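PDB 1Y43: aspergillopepsin-2 heavy chain from Aspergillus niger var. macrosporus, which probably forms, with its partner light chain, an acid-acting endopeptidase of the glutamic peptidase family G1 that cleaves proteins. Local coordinates for residues B[67-79]-B[89-102]. Residues are numbered along the deposited sequence; the frame is centred on the assembly and turned at random.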
loop_
_atom_site.group_PDB
_atom_site.type_symbol
_atom_site.label_atom_id
_atom_site.label_comp_id
_atom_site.label_asym_id
_atom_site.label_seq_id
_atom_site.Cartn_x
_atom_site.Cartn_y
_atom_site.Cartn_z
ATOM N N VAL B 67 6.960 -6.769 -0.639
ATOM C CA VAL B 67 7.263 -7.133 0.750
ATOM C C VAL B 67 7.411 -8.658 0.730
ATOM O O VAL B 67 6.715 -9.359 -0.012
ATOM C CB VAL B 67 6.194 -6.729 1.811
ATOM C CG1 VAL B 67 6.178 -5.217 2.007
ATOM C CG2 VAL B 67 4.822 -7.274 1.471
ATOM N N GLU B 68 8.364 -9.160 1.503
ATOM C CA GLU B 68 8.632 -10.589 1.590
ATOM C C GLU B 68 8.875 -10.933 3.055
ATOM O O GLU B 68 9.563 -10.196 3.767
ATOM C CB GLU B 68 9.884 -10.936 0.780
ATOM C CG GLU B 68 9.748 -10.770 -0.736
ATOM C CD GLU B 68 11.059 -11.054 -1.489
ATOM O OE1 GLU B 68 12.031 -11.542 -0.850
ATOM O OE2 GLU B 68 11.130 -10.790 -2.721
ATOM N N ALA B 69 8.316 -12.053 3.499
ATOM C CA ALA B 69 8.487 -12.507 4.876
ATOM C C ALA B 69 9.315 -13.779 4.849
ATOM O O ALA B 69 8.940 -14.738 4.180
ATOM C CB ALA B 69 7.133 -12.796 5.510
ATOM N N THR B 70 10.447 -13.778 5.538
ATOM C CA THR B 70 11.292 -14.967 5.602
ATOM C C THR B 70 10.917 -15.834 6.820
ATOM O O THR B 70 11.334 -16.994 6.942
ATOM C CB THR B 70 12.798 -14.594 5.598
ATOM O OG1 THR B 70 13.054 -13.607 6.599
ATOM C CG2 THR B 70 13.201 -14.041 4.232
ATOM N N SER B 71 10.148 -15.250 7.723
ATOM C CA SER B 71 9.636 -15.927 8.901
ATOM C C SER B 71 8.545 -14.990 9.420
ATOM O O SER B 71 8.308 -13.922 8.835
ATOM C CB SER B 71 10.729 -16.141 9.961
ATOM O OG SER B 71 10.935 -14.999 10.762
ATOM N N LYS B 72 7.866 -15.372 10.492
ATOM C CA LYS B 72 6.819 -14.513 11.041
ATOM C C LYS B 72 7.369 -13.244 11.696
ATOM O O LYS B 72 6.609 -12.321 11.989
ATOM C CB LYS B 72 5.936 -15.287 12.022
ATOM C CG LYS B 72 5.032 -16.300 11.337
ATOM C CD LYS B 72 4.229 -17.057 12.364
ATOM C CE LYS B 72 3.345 -18.130 11.739
ATOM N NZ LYS B 72 3.004 -19.171 12.773
ATOM N N SER B 73 8.689 -13.186 11.873
ATOM C CA SER B 73 9.329 -12.031 12.489
ATOM C C SER B 73 10.533 -11.481 11.717
ATOM O O SER B 73 11.373 -10.779 12.291
ATOM C CB SER B 73 9.716 -12.341 13.948
ATOM O OG SER B 73 10.523 -13.510 14.056
ATOM N N SER B 74 10.619 -11.775 10.421
ATOM C CA SER B 74 11.728 -11.280 9.607
ATOM C C SER B 74 11.303 -11.179 8.148
ATOM O O SER B 74 10.392 -11.889 7.711
ATOM C CB SER B 74 12.972 -12.181 9.735
ATOM O OG SER B 74 12.752 -13.486 9.231
ATOM N N GLY B 75 11.934 -10.272 7.418
ATOM C CA GLY B 75 11.605 -10.099 6.014
ATOM C C GLY B 75 12.222 -8.841 5.447
ATOM O O GLY B 75 13.172 -8.300 6.008
ATOM N N SER B 76 11.635 -8.320 4.375
ATOM C CA SER B 76 12.162 -7.128 3.737
ATOM C C SER B 76 11.076 -6.338 3.003
ATOM O O SER B 76 9.988 -6.852 2.697
ATOM C CB SER B 76 13.266 -7.514 2.740
ATOM O OG SER B 76 12.747 -8.352 1.715
ATOM N N ALA B 77 11.389 -5.079 2.738
ATOM C CA ALA B 77 10.497 -4.192 2.016
ATOM C C ALA B 77 11.356 -3.580 0.921
ATOM O O ALA B 77 12.452 -3.085 1.212
ATOM C CB ALA B 77 9.959 -3.108 2.943
ATOM N N THR B 78 10.856 -3.593 -0.308
ATOM C CA THR B 78 11.598 -3.051 -1.434
ATOM C C THR B 78 10.759 -2.124 -2.290
ATOM O O THR B 78 9.588 -2.415 -2.580
ATOM C CB THR B 78 12.116 -4.189 -2.330
ATOM O OG1 THR B 78 13.000 -5.029 -1.570
ATOM C CG2 THR B 78 12.835 -3.639 -3.571
ATOM N N VAL B 79 11.362 -0.992 -2.660
ATOM C CA VAL B 79 10.730 -0.001 -3.527
ATOM C C VAL B 79 11.680 0.231 -4.697
ATOM O O VAL B 79 12.854 0.593 -4.511
ATOM C CB VAL B 79 10.484 1.362 -2.814
ATOM C CG1 VAL B 79 9.949 2.393 -3.816
ATOM C CG2 VAL B 79 9.496 1.192 -1.656
ATOM N N THR B 89 16.030 -1.383 -0.498
ATOM C CA THR B 89 15.451 -2.470 0.283
ATOM C C THR B 89 15.815 -2.314 1.736
ATOM O O THR B 89 16.964 -2.004 2.043
ATOM C CB THR B 89 15.988 -3.883 -0.164
ATOM O OG1 THR B 89 15.600 -4.148 -1.522
ATOM C CG2 THR B 89 15.431 -5.011 0.750
ATOM N N HIS B 90 14.840 -2.498 2.619
ATOM C CA HIS B 90 15.098 -2.473 4.052
ATOM C C HIS B 90 14.890 -3.903 4.531
ATOM O O HIS B 90 13.837 -4.494 4.280
ATOM C CB HIS B 90 14.141 -1.561 4.820
ATOM C CG HIS B 90 14.407 -1.560 6.290
ATOM N ND1 HIS B 90 15.379 -0.776 6.868
ATOM C CD2 HIS B 90 13.891 -2.318 7.300
ATOM C CE1 HIS B 90 15.461 -1.049 8.155
ATOM N NE2 HIS B 90 14.568 -1.982 8.435
ATOM N N THR B 91 15.910 -4.471 5.169
ATOM C CA THR B 91 15.827 -5.823 5.683
ATOM C C THR B 91 15.555 -5.803 7.189
ATOM O O THR B 91 16.196 -5.052 7.937
ATOM C CB THR B 91 17.141 -6.585 5.395
ATOM O OG1 THR B 91 17.342 -6.665 3.979
ATOM C CG2 THR B 91 17.111 -7.988 5.970
ATOM N N PHE B 92 14.556 -6.568 7.609
ATOM C CA PHE B 92 14.194 -6.689 9.011
ATOM C C PHE B 92 14.712 -8.071 9.402
ATOM O O PHE B 92 14.038 -9.068 9.166
ATOM C CB PHE B 92 12.663 -6.663 9.182
ATOM C CG PHE B 92 11.986 -5.411 8.664
ATOM C CD1 PHE B 92 11.774 -4.330 9.506
ATOM C CD2 PHE B 92 11.435 -5.380 7.381
ATOM C CE1 PHE B 92 11.028 -3.246 9.085
ATOM C CE2 PHE B 92 10.683 -4.296 6.948
ATOM C CZ PHE B 92 10.473 -3.230 7.802
ATOM N N SER B 93 15.909 -8.137 9.982
ATOM C CA SER B 93 16.530 -9.417 10.359
ATOM C C SER B 93 15.880 -10.089 11.554
ATOM O O SER B 93 16.113 -11.267 11.832
ATOM C CB SER B 93 18.008 -9.205 10.654
ATOM O OG SER B 93 18.567 -8.318 9.703
ATOM N N GLY B 94 15.058 -9.324 12.250
ATOM C CA GLY B 94 14.371 -9.809 13.425
ATOM C C GLY B 94 14.262 -8.562 14.276
ATOM O O GLY B 94 14.367 -7.446 13.741
ATOM N N ASN B 95 14.102 -8.729 15.586
ATOM C CA ASN B 95 13.984 -7.597 16.505
ATOM C C ASN B 95 12.745 -6.752 16.186
ATOM O O ASN B 95 12.679 -5.565 16.522
ATOM C CB ASN B 95 15.257 -6.719 16.459
ATOM C CG ASN B 95 16.515 -7.473 16.904
ATOM O OD1 ASN B 95 16.587 -7.998 18.013
ATOM N ND2 ASN B 95 17.514 -7.511 16.042
ATOM N N VAL B 96 11.747 -7.372 15.565
ATOM C CA VAL B 96 10.542 -6.641 15.214
ATOM C C VAL B 96 9.621 -6.540 16.424
ATOM O O VAL B 96 9.837 -7.210 17.436
ATOM C CB VAL B 96 9.805 -7.273 14.004
ATOM C CG1 VAL B 96 10.749 -7.356 12.821
ATOM C CG2 VAL B 96 9.245 -8.637 14.350
ATOM N N GLU B 97 8.568 -5.732 16.302
ATOM C CA GLU B 97 7.647 -5.544 17.418
ATOM C C GLU B 97 6.349 -6.337 17.312
ATOM O O GLU B 97 5.461 -6.191 18.168
ATOM C CB GLU B 97 7.338 -4.059 17.590
ATOM C CG GLU B 97 8.569 -3.215 17.923
ATOM C CD GLU B 97 8.251 -1.746 18.104
ATOM O OE1 GLU B 97 7.051 -1.384 18.166
ATOM O OE2 GLU B 97 9.206 -0.943 18.187
ATOM N N GLY B 98 6.238 -7.164 16.269
ATOM C CA GLY B 98 5.036 -7.957 16.086
ATOM C C GLY B 98 5.194 -9.120 15.127
ATOM O O GLY B 98 5.918 -9.033 14.129
ATOM N N ASP B 99 4.515 -10.218 15.433
ATOM C CA ASP B 99 4.571 -11.414 14.602
ATOM C C ASP B 99 3.477 -11.423 13.567
ATOM O O ASP B 99 2.327 -11.137 13.869
ATOM C CB ASP B 99 4.422 -12.686 15.446
ATOM C CG ASP B 99 5.634 -12.969 16.298
ATOM O OD1 ASP B 99 6.721 -12.415 16.022
ATOM O OD2 ASP B 99 5.497 -13.744 17.267
ATOM N N LEU B 100 3.842 -11.782 12.340
ATOM C CA LEU B 100 2.881 -11.876 11.258
ATOM C C LEU B 100 2.071 -13.160 11.414
ATOM O O LEU B 100 2.527 -14.109 12.047
ATOM C CB LEU B 100 3.614 -11.971 9.925
ATOM C CG LEU B 100 4.430 -10.764 9.496
ATOM C CD1 LEU B 100 5.197 -11.116 8.221
ATOM C CD2 LEU B 100 3.488 -9.588 9.276
ATOM N N CYS B 101 0.851 -13.170 10.884
ATOM C CA CYS B 101 0.025 -14.381 10.873
ATOM C C CYS B 101 0.139 -14.969 9.464
ATOM O O CYS B 101 -0.099 -16.154 9.257
ATOM C CB CYS B 101 -1.457 -14.074 11.078
ATOM S SG CYS B 101 -1.902 -13.074 12.506
ATOM N N GLU B 102 0.438 -14.098 8.496
ATOM C CA GLU B 102 0.547 -14.448 7.080
ATOM C C GLU B 102 -0.807 -14.865 6.499
ATOM O O GLU B 102 -0.892 -15.714 5.608
ATOM C CB GLU B 102 1.643 -15.499 6.850
ATOM C CG GLU B 102 3.016 -14.985 7.242
ATOM C CD GLU B 102 4.149 -15.958 6.966
ATOM O OE1 GLU B 102 3.898 -17.142 6.661
ATOM O OE2 GLU B 102 5.307 -15.510 7.052
HETATM O O HOH W 1 7.500 -16.841 6.239
#
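The antiparallel hairpin of strands 74-81 and 86-92, in this chain's three-stranded sheet, which runs on into the other chain through V67 and E68, brings G75 against F92 and A77 against H90 as hydrogen-bonded pairs. Both pairs bond in each direction; F92 N to G75 O is short at 2.7 Å. At the non-hydrogen-bonded backbone pair T78-T89 the side chains cross at an angle and their hydroxyls are themselves hydrogen-bonded, OG1 to OG1 2.7 Å. In both threonines OG1 lies anti to the carbonyl carbon (chi1 -61° and -63°), which turns the hydroxyls to each other on the face that also carries S76 and T91. On the other face, the F92 ring turns its edge to G75 O and to the A77 methyl, CE2 to CB 4.2 Å, while H90 CD2 sits over the centre of one ring face; W44 meets F92 edge-to-face, and Y42 stacks on H90.

Past the strands, residues 94-102 wrap round the type I turn S71-S74. L100 N donates to K72 O at 2.8 Å, nearly straight and on a carbonyl lone pair, while K72's extended chain runs along L100 O, CG and CD each 3.4 Å from it. V96 packs CG2 on S73 CB and brings CG1 to 3.5 Å from S73 O, a buried carbonyl without a hydrogen-bond partner that receives a CA-H...O contact from G94 CA (3.3 Å). L100 CD1 touches A69 CB at 3.7 Å, and E102 OE2 reaches A69 O through a water. Within and just before the turn, S71 OG takes S73 N in an ST turn and shares a hydrogen bond with S74 OG, also bonded to T70 OG1. Four backbone bonds thus set the hairpin register and the threonine hydroxyls add a side-chain link; the L100 amide holds the loop to the turn, whereas the L100-A69 touch and the water join it to the end of strand 62-69.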